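Local coordinates for protein cadherin-23 (Mus musculus, PDB 5UZ8) that binds calcium between its extracellular cadherin repeats and probably serves adhesion and mechanotransduction in hearing, at residues L177-K182 / V213-D218; D157-F162 / D183-T188; T13-R18 / I30-V35; P5-F10 / F84-S89. All coordinates share one frame; numbering follows the deposited sequence.

Contact 1: L177-K182 / V213-D218; sequences LDREKK and VLDVND. With CA (calcium ion), chain F; CA (calcium ion), chain G; CA (calcium ion), chain E; GSH (glutathione), chain L.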
# COMPACT_ATOMS: atom_id res chain seq x y z
N LEU A 177 -17.67 -1.73 8.76
CA LEU A 177 -16.83 -1.11 9.74
C LEU A 177 -17.68 -0.66 10.93
O LEU A 177 -18.90 -0.57 10.84
CB LEU A 177 -16.10 0.07 9.11
CG LEU A 177 -15.27 -0.31 7.87
CD1 LEU A 177 -14.45 0.87 7.36
CD2 LEU A 177 -14.36 -1.52 8.08
N ASP A 178 -17.00 -0.40 12.04
CA ASP A 178 -17.59 0.11 13.26
C ASP A 178 -16.53 0.90 13.98
O ASP A 178 -15.61 0.33 14.59
CB ASP A 178 -18.13 -1.05 14.11
CG ASP A 178 -18.81 -0.59 15.39
OD1 ASP A 178 -18.91 0.64 15.64
OD2 ASP A 178 -19.24 -1.48 16.17
N ARG A 179 -16.65 2.22 13.94
CA ARG A 179 -15.68 3.05 14.66
C ARG A 179 -15.51 2.68 16.14
O ARG A 179 -14.41 2.79 16.72
CB ARG A 179 -16.03 4.52 14.56
CG ARG A 179 -14.85 5.41 14.95
CD ARG A 179 -15.34 6.79 15.34
NE ARG A 179 -16.14 6.68 16.55
CZ ARG A 179 -15.66 6.59 17.79
NH1 ARG A 179 -14.36 6.72 18.06
NH2 ARG A 179 -16.51 6.43 18.79
N GLU A 180 -16.63 2.29 16.75
CA GLU A 180 -16.62 1.98 18.15
C GLU A 180 -15.80 0.70 18.49
O GLU A 180 -15.35 0.54 19.63
CB GLU A 180 -18.05 1.84 18.64
CG GLU A 180 -18.79 3.15 18.89
CD GLU A 180 -19.18 3.90 17.64
OE1 GLU A 180 -18.85 5.11 17.55
OE2 GLU A 180 -19.79 3.32 16.72
N LYS A 181 -15.69 -0.22 17.53
CA LYS A 181 -14.88 -1.45 17.66
C LYS A 181 -13.41 -1.11 17.36
O LYS A 181 -12.52 -1.45 18.10
CB LYS A 181 -15.36 -2.53 16.67
CG LYS A 181 -16.61 -3.33 17.05
CD LYS A 181 -16.88 -4.44 16.03
CE LYS A 181 -18.30 -5.03 16.12
NZ LYS A 181 -19.32 -4.12 15.56
N LYS A 182 -13.19 -0.44 16.24
CA LYS A 182 -11.83 -0.10 15.83
C LYS A 182 -11.88 1.15 14.98
O LYS A 182 -12.61 1.20 13.98
CB LYS A 182 -11.22 -1.27 15.04
CG LYS A 182 -9.77 -1.06 14.66
CD LYS A 182 -9.00 -2.36 14.40
CE LYS A 182 -7.54 -2.05 14.07
NZ LYS A 182 -6.71 -3.29 13.99
N VAL A 213 -11.38 5.81 10.45
CA VAL A 213 -12.81 5.55 10.40
C VAL A 213 -13.50 6.68 11.13
O VAL A 213 -13.31 6.86 12.33
CB VAL A 213 -13.14 4.21 11.05
CG1 VAL A 213 -14.64 3.91 10.96
CG2 VAL A 213 -12.34 3.11 10.39
N LEU A 214 -14.30 7.43 10.40
CA LEU A 214 -15.00 8.61 10.93
C LEU A 214 -16.34 8.23 11.57
O LEU A 214 -17.04 7.35 11.08
CB LEU A 214 -15.21 9.64 9.82
CG LEU A 214 -13.93 10.03 9.08
CD1 LEU A 214 -14.25 10.98 7.94
CD2 LEU A 214 -12.92 10.65 10.04
N ASP A 215 -16.71 8.96 12.62
CA ASP A 215 -17.90 8.64 13.41
C ASP A 215 -19.19 8.99 12.69
O ASP A 215 -19.28 10.03 12.03
CB ASP A 215 -17.85 9.40 14.72
CG ASP A 215 -18.78 8.84 15.77
OD1 ASP A 215 -18.90 7.59 15.90
OD2 ASP A 215 -19.37 9.69 16.49
N VAL A 216 -20.16 8.11 12.84
CA VAL A 216 -21.57 8.38 12.58
C VAL A 216 -22.26 8.25 13.93
O VAL A 216 -21.82 7.46 14.79
CB VAL A 216 -22.12 7.31 11.60
CG1 VAL A 216 -23.63 7.36 11.44
CG2 VAL A 216 -21.42 7.49 10.27
N ASN A 217 -23.29 9.05 14.15
CA ASN A 217 -24.01 8.94 15.40
C ASN A 217 -24.91 7.70 15.34
O ASN A 217 -26.08 7.81 14.96
CB ASN A 217 -24.87 10.18 15.67
CG ASN A 217 -25.44 10.17 17.07
OD1 ASN A 217 -24.78 9.70 18.01
ND2 ASN A 217 -26.67 10.61 17.23
N ASP A 218 -24.38 6.52 15.65
CA ASP A 218 -25.18 5.29 15.56
C ASP A 218 -25.40 4.62 16.91
O ASP A 218 -25.91 3.53 16.94
CB ASP A 218 -24.62 4.31 14.54
CG ASP A 218 -23.12 3.93 14.76
OD1 ASP A 218 -22.37 4.56 15.54
OD2 ASP A 218 -22.69 2.96 14.08
CA CA F . -20.48 5.90 16.00
CA CA G . -20.72 2.07 15.12
CA CA E . -24.74 8.91 20.20
N1 GSH L . -24.09 -3.98 14.79
CA1 GSH L . -24.21 -2.61 14.33
C1 GSH L . -23.22 -2.39 13.20
O11 GSH L . -22.45 -3.34 12.91
O12 GSH L . -23.21 -1.27 12.64
CB1 GSH L . -23.95 -1.61 15.47
CG1 GSH L . -22.52 -1.69 16.00
CD1 GSH L . -22.20 -0.51 16.89
OE1 GSH L . -22.04 0.62 16.43
N2 GSH L . -22.05 -0.79 18.18
CA2 GSH L . -21.55 0.17 19.14
C2 GSH L . -20.34 -0.36 19.86
O2 GSH L . -20.11 0.04 20.99
CB2 GSH L . -22.67 0.52 20.12
SG2 GSH L . -24.00 1.33 19.20
N3 GSH L . -19.54 -1.18 19.18
CA3 GSH L . -18.29 -1.70 19.70
C3 GSH L . -18.31 -3.21 19.84
O31 GSH L . -17.31 -3.73 20.39
O32 GSH L . -19.27 -3.88 19.39
O HOH W 1 -21.08 0.45 13.30
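Val-213, near the end of strand 204-214, meets Arg-179 through its CG1 branch, 3.9 Å from Arg-179 CB, while Arg-179 CG lies against the Val-213 carbonyl oxygen. Its other methyl, CG2, points to Leu-177 CD1 at 4.3 Å, a looser apolar touch. Two residues on, Asp-215 OD1 accepts from Arg-179 NE at 3.0 Å with an N-H...O angle of 152°. That donor comes from above the carboxylate plane, the two flat groups standing 88° apart; a bend at chi3 of 66° turns the guanidinium to where it also pairs with Glu-180 OE1. The same Asp-215 OD1 binds a calcium ion at 2.3 Å, together with both carboxylate oxygens of Glu-180 and the carbonyl oxygen of Val-216. This is the calcium-binding linker between successive cadherin repeats, with Glu-127 and Asp-251 completing the site. Asn-217 turns away and gives OD1 to another calcium. Asp-218 bridges two ions, OD1 on the one shared with Asp-215 and OD2, at 2.4 Å, on a second calcium. Glu-180 OE2 binds that second ion at 2.2 Å, Asp-178 OD1 joins it, and the glutathione atom OE1 takes a further coordination place at 2.4 Å.

Contact 2: D157-F162 / D183-T188; sequences DGEGKF and DHYILT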
# COMPACT_ATOMS: atom_id res chain seq x y z
N ASP A 157 -2.44 -8.47 5.80
CA ASP A 157 -3.57 -8.88 6.67
C ASP A 157 -4.64 -7.78 6.64
O ASP A 157 -4.55 -6.77 7.36
CB ASP A 157 -3.10 -9.16 8.10
CG ASP A 157 -4.27 -9.52 9.05
OD1 ASP A 157 -5.41 -9.82 8.60
OD2 ASP A 157 -4.02 -9.54 10.28
N GLY A 158 -5.66 -8.02 5.83
CA GLY A 158 -6.81 -7.15 5.75
C GLY A 158 -7.74 -7.20 6.94
O GLY A 158 -8.67 -6.40 6.98
N GLU A 159 -7.51 -8.15 7.87
CA GLU A 159 -8.29 -8.32 9.10
C GLU A 159 -9.74 -8.76 8.83
O GLU A 159 -10.62 -8.67 9.69
CB GLU A 159 -8.22 -7.05 9.96
CG GLU A 159 -6.78 -6.60 10.23
CD GLU A 159 -6.70 -5.34 11.10
OE1 GLU A 159 -7.60 -5.13 11.98
OE2 GLU A 159 -5.71 -4.56 10.86
N GLY A 160 -9.98 -9.25 7.62
CA GLY A 160 -11.33 -9.52 7.15
C GLY A 160 -12.18 -8.28 6.89
O GLY A 160 -13.36 -8.43 6.57
N LYS A 161 -11.58 -7.08 7.01
CA LYS A 161 -12.30 -5.84 6.81
C LYS A 161 -12.04 -5.21 5.44
O LYS A 161 -12.90 -4.48 4.95
CB LYS A 161 -11.91 -4.80 7.87
CG LYS A 161 -11.94 -5.30 9.32
CD LYS A 161 -13.18 -6.09 9.65
CE LYS A 161 -14.38 -5.19 9.71
NZ LYS A 161 -15.56 -5.94 10.25
N PHE A 162 -10.85 -5.43 4.89
CA PHE A 162 -10.42 -4.86 3.62
C PHE A 162 -9.80 -5.92 2.72
O PHE A 162 -9.23 -6.92 3.19
CB PHE A 162 -9.37 -3.78 3.86
CG PHE A 162 -9.85 -2.71 4.79
CD1 PHE A 162 -10.68 -1.71 4.33
CD2 PHE A 162 -9.55 -2.77 6.15
CE1 PHE A 162 -11.19 -0.75 5.20
CE2 PHE A 162 -10.03 -1.81 7.01
CZ PHE A 162 -10.85 -0.80 6.53
N ASP A 183 -11.14 2.17 15.39
CA ASP A 183 -11.32 3.49 14.78
C ASP A 183 -10.33 3.83 13.66
O ASP A 183 -10.47 4.86 13.01
CB ASP A 183 -11.33 4.62 15.82
CG ASP A 183 -10.03 4.79 16.58
OD1 ASP A 183 -9.03 4.10 16.32
OD2 ASP A 183 -10.03 5.67 17.48
N HIS A 184 -9.33 2.99 13.45
CA HIS A 184 -8.46 3.14 12.29
C HIS A 184 -7.62 1.87 12.12
O HIS A 184 -7.44 1.09 13.07
CB HIS A 184 -7.50 4.31 12.44
CG HIS A 184 -6.45 4.10 13.49
ND1 HIS A 184 -6.76 4.06 14.83
CD2 HIS A 184 -5.11 3.95 13.40
CE1 HIS A 184 -5.65 3.90 15.53
NE2 HIS A 184 -4.63 3.83 14.69
N TYR A 185 -7.10 1.71 10.91
CA TYR A 185 -6.30 0.56 10.51
C TYR A 185 -5.00 1.05 9.89
O TYR A 185 -4.98 2.08 9.18
CB TYR A 185 -7.09 -0.25 9.47
CG TYR A 185 -8.39 -0.79 9.98
CD1 TYR A 185 -9.53 0.01 10.01
CD2 TYR A 185 -8.48 -2.11 10.45
CE1 TYR A 185 -10.74 -0.50 10.50
CE2 TYR A 185 -9.69 -2.64 10.89
CZ TYR A 185 -10.81 -1.81 10.92
OH TYR A 185 -12.01 -2.27 11.40
N ILE A 186 -3.92 0.31 10.13
CA ILE A 186 -2.65 0.55 9.45
C ILE A 186 -2.29 -0.78 8.78
O ILE A 186 -1.85 -1.69 9.45
CB ILE A 186 -1.55 1.03 10.43
CG1 ILE A 186 -2.07 2.24 11.23
CG2 ILE A 186 -0.26 1.37 9.66
CD1 ILE A 186 -1.06 2.82 12.19
N LEU A 187 -2.51 -0.85 7.48
CA LEU A 187 -2.39 -2.07 6.70
C LEU A 187 -1.09 -2.05 5.89
O LEU A 187 -0.63 -1.00 5.49
CB LEU A 187 -3.54 -2.17 5.74
CG LEU A 187 -4.94 -2.11 6.33
CD1 LEU A 187 -5.90 -2.25 5.15
CD2 LEU A 187 -5.08 -3.19 7.40
N THR A 188 -0.51 -3.22 5.69
CA THR A 188 0.64 -3.37 4.81
C THR A 188 0.18 -3.89 3.46
O THR A 188 -0.37 -4.99 3.38
CB THR A 188 1.65 -4.35 5.42
OG1 THR A 188 2.08 -3.86 6.71
CG2 THR A 188 2.85 -4.49 4.51
O HOH W 2 -2.41 -5.63 5.78
O HOH W 3 -4.40 -2.04 12.21
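Phe-162 drives the edge of its ring into the face of Tyr-185, a T-shaped pair with centroids 4.9 Å apart and planes at 78°. The atom that leads is Phe-162 CE2, over the centre of the tyrosine ring and 3.5 Å from Tyr-185 CD1. Further apolar contact comes from Leu-187, whose CD1 branch lies 3.8 Å from Phe-162 CD2, the side chains crossing at about a right angle. The other branch, CD2, lies against the Asp-157 carbonyl oxygen. The Glu-159 carboxylate sits at the rim of the Tyr-185 ring, OE1 3.4 Å from Tyr-185 CE2; OE1 itself is held by a salt bridge to Lys-182. Lys-161 lays CG beside Tyr-185 OH, and bends at chi2 (-45°) and chi3 (-71°) lead its NZ away to the Ser-176 carbonyl oxygen. Water supplies the polar links: one molecule accepts from Asp-157 N and Thr-188 N, another donates to Glu-159 OE2 at 3.1 Å while accepting from Ile-186 N. Asp-157 OD1 accepts from Glu-159 N at 2.8 Å, an Asx turn. The contact joins the loop after strand 151-155 and the start of strand 162-164 to strand 184-193, with Leu-177 and, from strand 204-214, Ile-211 against Phe-162.

Contact 3: T13-R18 / I30-V35; sequences TYYTER and IAVAAV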
# COMPACT_ATOMS: atom_id res chain seq x y z
N THR A 13 26.87 -14.10 -42.70
CA THR A 13 26.47 -12.73 -43.06
C THR A 13 26.72 -11.75 -41.93
O THR A 13 27.14 -10.63 -42.18
CB THR A 13 24.99 -12.66 -43.45
OG1 THR A 13 24.20 -13.24 -42.41
CG2 THR A 13 24.75 -13.37 -44.75
N TYR A 14 26.42 -12.19 -40.70
CA TYR A 14 26.66 -11.43 -39.47
C TYR A 14 26.71 -12.42 -38.31
O TYR A 14 26.22 -13.55 -38.44
CB TYR A 14 25.55 -10.38 -39.22
CG TYR A 14 24.16 -10.99 -39.10
CD1 TYR A 14 23.73 -11.56 -37.90
CD2 TYR A 14 23.26 -10.97 -40.17
CE1 TYR A 14 22.46 -12.13 -37.80
CE2 TYR A 14 21.99 -11.52 -40.05
CZ TYR A 14 21.61 -12.10 -38.86
OH TYR A 14 20.37 -12.68 -38.69
N TYR A 15 27.28 -11.98 -37.19
CA TYR A 15 27.25 -12.76 -35.95
C TYR A 15 26.24 -12.22 -34.95
O TYR A 15 25.98 -11.01 -34.90
CB TYR A 15 28.60 -12.74 -35.27
CG TYR A 15 29.74 -13.39 -36.02
CD1 TYR A 15 29.89 -14.77 -36.03
CD2 TYR A 15 30.72 -12.62 -36.64
CE1 TYR A 15 30.96 -15.37 -36.68
CE2 TYR A 15 31.79 -13.21 -37.30
CZ TYR A 15 31.91 -14.58 -37.33
OH TYR A 15 32.99 -15.16 -37.97
N THR A 16 25.66 -13.11 -34.15
CA THR A 16 24.82 -12.66 -33.06
C THR A 16 24.97 -13.59 -31.85
O THR A 16 25.29 -14.78 -31.98
CB THR A 16 23.36 -12.52 -33.50
OG1 THR A 16 22.60 -11.86 -32.47
CG2 THR A 16 22.73 -13.91 -33.80
N GLU A 17 24.74 -13.02 -30.67
CA GLU A 17 24.78 -13.78 -29.43
C GLU A 17 23.90 -13.01 -28.43
O GLU A 17 23.81 -11.77 -28.48
CB GLU A 17 26.24 -13.84 -28.97
CG GLU A 17 26.72 -15.06 -28.25
CD GLU A 17 26.61 -16.37 -29.01
OE1 GLU A 17 27.38 -16.65 -29.96
OE2 GLU A 17 25.76 -17.15 -28.61
N ARG A 18 23.25 -13.75 -27.54
CA ARG A 18 22.57 -13.17 -26.39
C ARG A 18 23.55 -12.91 -25.25
O ARG A 18 24.48 -13.70 -25.02
CB ARG A 18 21.46 -14.10 -25.92
CG ARG A 18 20.32 -14.18 -26.90
CD ARG A 18 19.55 -15.48 -26.76
NE ARG A 18 18.82 -15.57 -25.49
CZ ARG A 18 17.68 -14.93 -25.21
NH1 ARG A 18 17.11 -14.10 -26.10
NH2 ARG A 18 17.09 -15.11 -24.02
N ILE A 30 31.23 -12.99 -27.03
CA ILE A 30 31.16 -13.72 -28.29
C ILE A 30 32.57 -13.98 -28.73
O ILE A 30 33.46 -13.22 -28.39
CB ILE A 30 30.37 -12.93 -29.37
CG1 ILE A 30 30.08 -13.80 -30.60
CG2 ILE A 30 31.06 -11.60 -29.75
CD1 ILE A 30 29.07 -13.13 -31.52
N ALA A 31 32.79 -15.06 -29.46
CA ALA A 31 34.08 -15.31 -30.06
C ALA A 31 33.90 -15.58 -31.53
O ALA A 31 33.12 -16.45 -31.89
CB ALA A 31 34.75 -16.49 -29.40
N VAL A 32 34.60 -14.80 -32.34
CA VAL A 32 34.54 -14.94 -33.79
C VAL A 32 35.93 -15.28 -34.30
O VAL A 32 36.92 -15.13 -33.57
CB VAL A 32 34.02 -13.67 -34.47
CG1 VAL A 32 32.68 -13.26 -33.89
CG2 VAL A 32 35.01 -12.53 -34.38
N ALA A 33 36.02 -15.73 -35.54
CA ALA A 33 37.27 -16.13 -36.12
C ALA A 33 37.22 -15.96 -37.62
O ALA A 33 36.18 -16.20 -38.25
CB ALA A 33 37.59 -17.59 -35.78
N ALA A 34 38.34 -15.53 -38.17
CA ALA A 34 38.55 -15.51 -39.59
C ALA A 34 39.77 -16.36 -39.91
O ALA A 34 40.59 -16.62 -39.03
CB ALA A 34 38.76 -14.09 -40.07
N VAL A 35 39.88 -16.76 -41.17
CA VAL A 35 41.03 -17.52 -41.64
C VAL A 35 41.61 -16.88 -42.88
O VAL A 35 40.91 -16.22 -43.62
CB VAL A 35 40.67 -18.99 -41.94
CG1 VAL A 35 40.24 -19.71 -40.66
CG2 VAL A 35 39.59 -19.08 -43.00
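Tyr-15 presents one ring face to Val-32, whose CG1 methyl stands 3.4 Å from the ring centroid and 10° off its normal, a CH-pi contact. With CG anti to the carbonyl carbon (chi1 -64°), the ring lies against the valine, the side chains crossing at a slant, and Val-32 CB lies 3.6 Å from Tyr-15 CE2. The Tyr-15 hydroxyl passes 3.4 Å from the Ala-33 carbonyl oxygen, but its hydrogen-bonded partner is the Lys-8 carbonyl oxygen. At the near end, Tyr-15 CB meets Ile-30 CD1 at 3.8 Å. Replacing Tyr-15 by an alanine would probably uncover the Val-32 methyl and leave the Lys-8 carbonyl without its hydroxyl partner. Thr-16 turns its side chain away, OG1 bonding to the Tyr-103 carbonyl oxygen. Glu-17 returns to the interface, its CB 3.9 Å from Ile-30 CD1, a methyl it thus shares with Tyr-15. The axes of strands 15-18 and 30-32 run nearly antiparallel, 159° apart and 8.2 Å distant at closest approach. Strands 15-20 and 28-35 belong to different sheets, so the contact spans the two layers of the cadherin beta sandwich. Cohesion rests on methyl, aromatic and aliphatic surfaces, whereas the tyrosine's polar end is satisfied outside the pair.

Contact 4: P5-F10 / F84-S89; sequences PQFKPF and FTVRAS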
# COMPACT_ATOMS: atom_id res chain seq x y z
N PRO A 5 41.21 -12.35 -45.74
CA PRO A 5 40.63 -13.13 -44.66
C PRO A 5 39.13 -13.36 -44.84
O PRO A 5 38.41 -12.46 -45.32
CB PRO A 5 40.90 -12.27 -43.42
CG PRO A 5 42.16 -11.52 -43.77
CD PRO A 5 42.04 -11.23 -45.23
N GLN A 6 38.67 -14.55 -44.47
CA GLN A 6 37.27 -14.87 -44.50
C GLN A 6 36.78 -15.26 -43.11
O GLN A 6 37.42 -16.07 -42.43
CB GLN A 6 37.01 -16.06 -45.43
CG GLN A 6 37.54 -15.92 -46.84
CD GLN A 6 37.41 -17.24 -47.57
OE1 GLN A 6 36.33 -17.59 -48.03
NE2 GLN A 6 38.48 -18.00 -47.62
N PHE A 7 35.64 -14.73 -42.73
CA PHE A 7 35.03 -15.10 -41.46
C PHE A 7 34.44 -16.49 -41.56
O PHE A 7 34.07 -16.96 -42.65
CB PHE A 7 33.99 -14.05 -41.01
CG PHE A 7 34.62 -12.77 -40.51
CD1 PHE A 7 35.16 -12.70 -39.23
CD2 PHE A 7 34.73 -11.66 -41.34
CE1 PHE A 7 35.76 -11.54 -38.78
CE2 PHE A 7 35.33 -10.50 -40.90
CZ PHE A 7 35.87 -10.44 -39.63
N LYS A 8 34.44 -17.15 -40.40
CA LYS A 8 33.96 -18.50 -40.24
C LYS A 8 32.68 -18.51 -39.40
O LYS A 8 32.55 -17.72 -38.47
CB LYS A 8 35.05 -19.34 -39.58
CG LYS A 8 36.31 -19.39 -40.44
CD LYS A 8 36.31 -20.61 -41.32
CE LYS A 8 36.92 -21.74 -40.50
NZ LYS A 8 36.29 -23.01 -40.84
N PRO A 9 31.73 -19.37 -39.71
CA PRO A 9 31.76 -20.29 -40.84
C PRO A 9 31.70 -19.58 -42.19
O PRO A 9 31.22 -18.45 -42.28
CB PRO A 9 30.50 -21.14 -40.62
CG PRO A 9 29.56 -20.22 -39.93
CD PRO A 9 30.39 -19.25 -39.11
N PHE A 10 32.21 -20.23 -43.22
CA PHE A 10 32.36 -19.57 -44.50
C PHE A 10 30.98 -19.08 -45.01
O PHE A 10 30.01 -19.83 -44.99
CB PHE A 10 32.98 -20.51 -45.51
CG PHE A 10 34.44 -20.79 -45.30
CD1 PHE A 10 35.37 -19.74 -45.22
CD2 PHE A 10 34.91 -22.09 -45.21
CE1 PHE A 10 36.74 -20.01 -45.08
CE2 PHE A 10 36.27 -22.37 -45.06
CZ PHE A 10 37.19 -21.33 -45.02
N PHE A 84 28.42 -3.73 -33.29
CA PHE A 84 29.73 -3.30 -33.69
C PHE A 84 30.18 -4.10 -34.91
O PHE A 84 29.48 -5.00 -35.37
CB PHE A 84 30.75 -3.41 -32.54
CG PHE A 84 30.85 -4.76 -31.94
CD1 PHE A 84 29.93 -5.18 -30.98
CD2 PHE A 84 31.86 -5.64 -32.33
CE1 PHE A 84 30.03 -6.42 -30.40
CE2 PHE A 84 31.95 -6.91 -31.75
CZ PHE A 84 31.04 -7.29 -30.78
N THR A 85 31.33 -3.72 -35.42
CA THR A 85 31.94 -4.35 -36.56
C THR A 85 33.25 -4.96 -36.12
O THR A 85 34.02 -4.32 -35.40
CB THR A 85 32.20 -3.29 -37.61
OG1 THR A 85 30.96 -2.81 -38.10
CG2 THR A 85 33.00 -3.83 -38.76
N VAL A 86 33.52 -6.18 -36.59
CA VAL A 86 34.83 -6.79 -36.42
C VAL A 86 35.57 -6.70 -37.75
O VAL A 86 35.00 -7.03 -38.79
CB VAL A 86 34.72 -8.28 -36.03
CG1 VAL A 86 36.12 -8.86 -35.89
CG2 VAL A 86 33.97 -8.47 -34.72
N ARG A 87 36.80 -6.19 -37.71
CA ARG A 87 37.68 -6.15 -38.88
C ARG A 87 38.77 -7.17 -38.67
O ARG A 87 39.43 -7.14 -37.64
CB ARG A 87 38.31 -4.76 -39.04
CG ARG A 87 39.20 -4.58 -40.25
CD ARG A 87 39.75 -3.16 -40.33
NE ARG A 87 40.74 -3.00 -41.41
CZ ARG A 87 40.46 -2.75 -42.69
NH1 ARG A 87 39.19 -2.65 -43.12
NH2 ARG A 87 41.45 -2.62 -43.58
N ALA A 88 38.97 -8.06 -39.65
CA ALA A 88 40.02 -9.06 -39.63
C ALA A 88 40.96 -8.70 -40.79
O ALA A 88 40.53 -8.71 -41.93
CB ALA A 88 39.41 -10.44 -39.84
N SER A 89 42.19 -8.32 -40.48
CA SER A 89 43.14 -7.82 -41.48
C SER A 89 44.35 -8.75 -41.50
O SER A 89 44.81 -9.17 -40.45
CB SER A 89 43.58 -6.40 -41.14
OG SER A 89 44.49 -5.91 -42.13
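Phe-7, Ala-88 and Pro-5 carry most of the buried surface here, with 69, 55 and 50 Å² respectively. Phe-7 reaches across with the far end of its ring: CZ lies 3.5 Å from the Ala-88 CB methyl and 3.6 Å from the Val-86 carbonyl oxygen. Its chi1 of -74° places CG anti to the carbonyl carbon, and although the bond to CB does not itself aim at segment 84-89, the far end of the ring comes to rest against that segment. On the same end of the ring, CE1 meets Val-86 CG1 at 4.0 Å, the side chains crossing at a slant, so the ring end is received by a valine methyl, an alanine methyl and a backbone carbonyl. An alanine in place of Phe-7 would probably open a gap between the layers and leave the Ala-88 and Val-86 methyls without their aromatic neighbour.

Ala-88 points its only side-chain carbon at the first segment and serves both partners. Besides the phenylalanine, it faces Pro-5, whose CB is 4.3 Å from Ala-88 CB, a loose approach. Pro-5 comes closer through CG, 3.7 Å from the Ala-88 carbonyl oxygen; the CA atoms of these two residues, 6.5 Å apart, are the nearest across the segments. Every contact is apolar or carbon against carbonyl.

The pair belongs to opposing sheets of the cadherin beta sandwich: strand 6-7 borders strand 28-35, while strand 81-89 runs between strands 97-107 and 46-53. Phe-7 also packs on Ile-100 of strand 97-107 and on Ala-34 of strand 28-35, whereas Pro-5 adjoins Asp-36, a calcium ligand.

How the contacts relate
Contacts 3 and 4 share a repeat and a place: their centres lie 8 Å apart, strands 6-7 and 28-35 are neighbours in one sheet, and a probable hydrogen bond runs from Val-35 N to Gln-6 O between them. Contact 4 is buried and contact 3 only partly so, but both join opposing sheets by apolar surfaces. Contacts 1 and 2 belong to the next repeat, with centres 14 Å apart, and are tied by a probable hydrogen bond from Val-213 N to Asp-183 O and by Val-213 against Tyr-185. Both are partly buried; contact 2 mixes aromatic packing with water bridges, whereas contact 1, at the repeat boundary, relies on carboxylates and calcium.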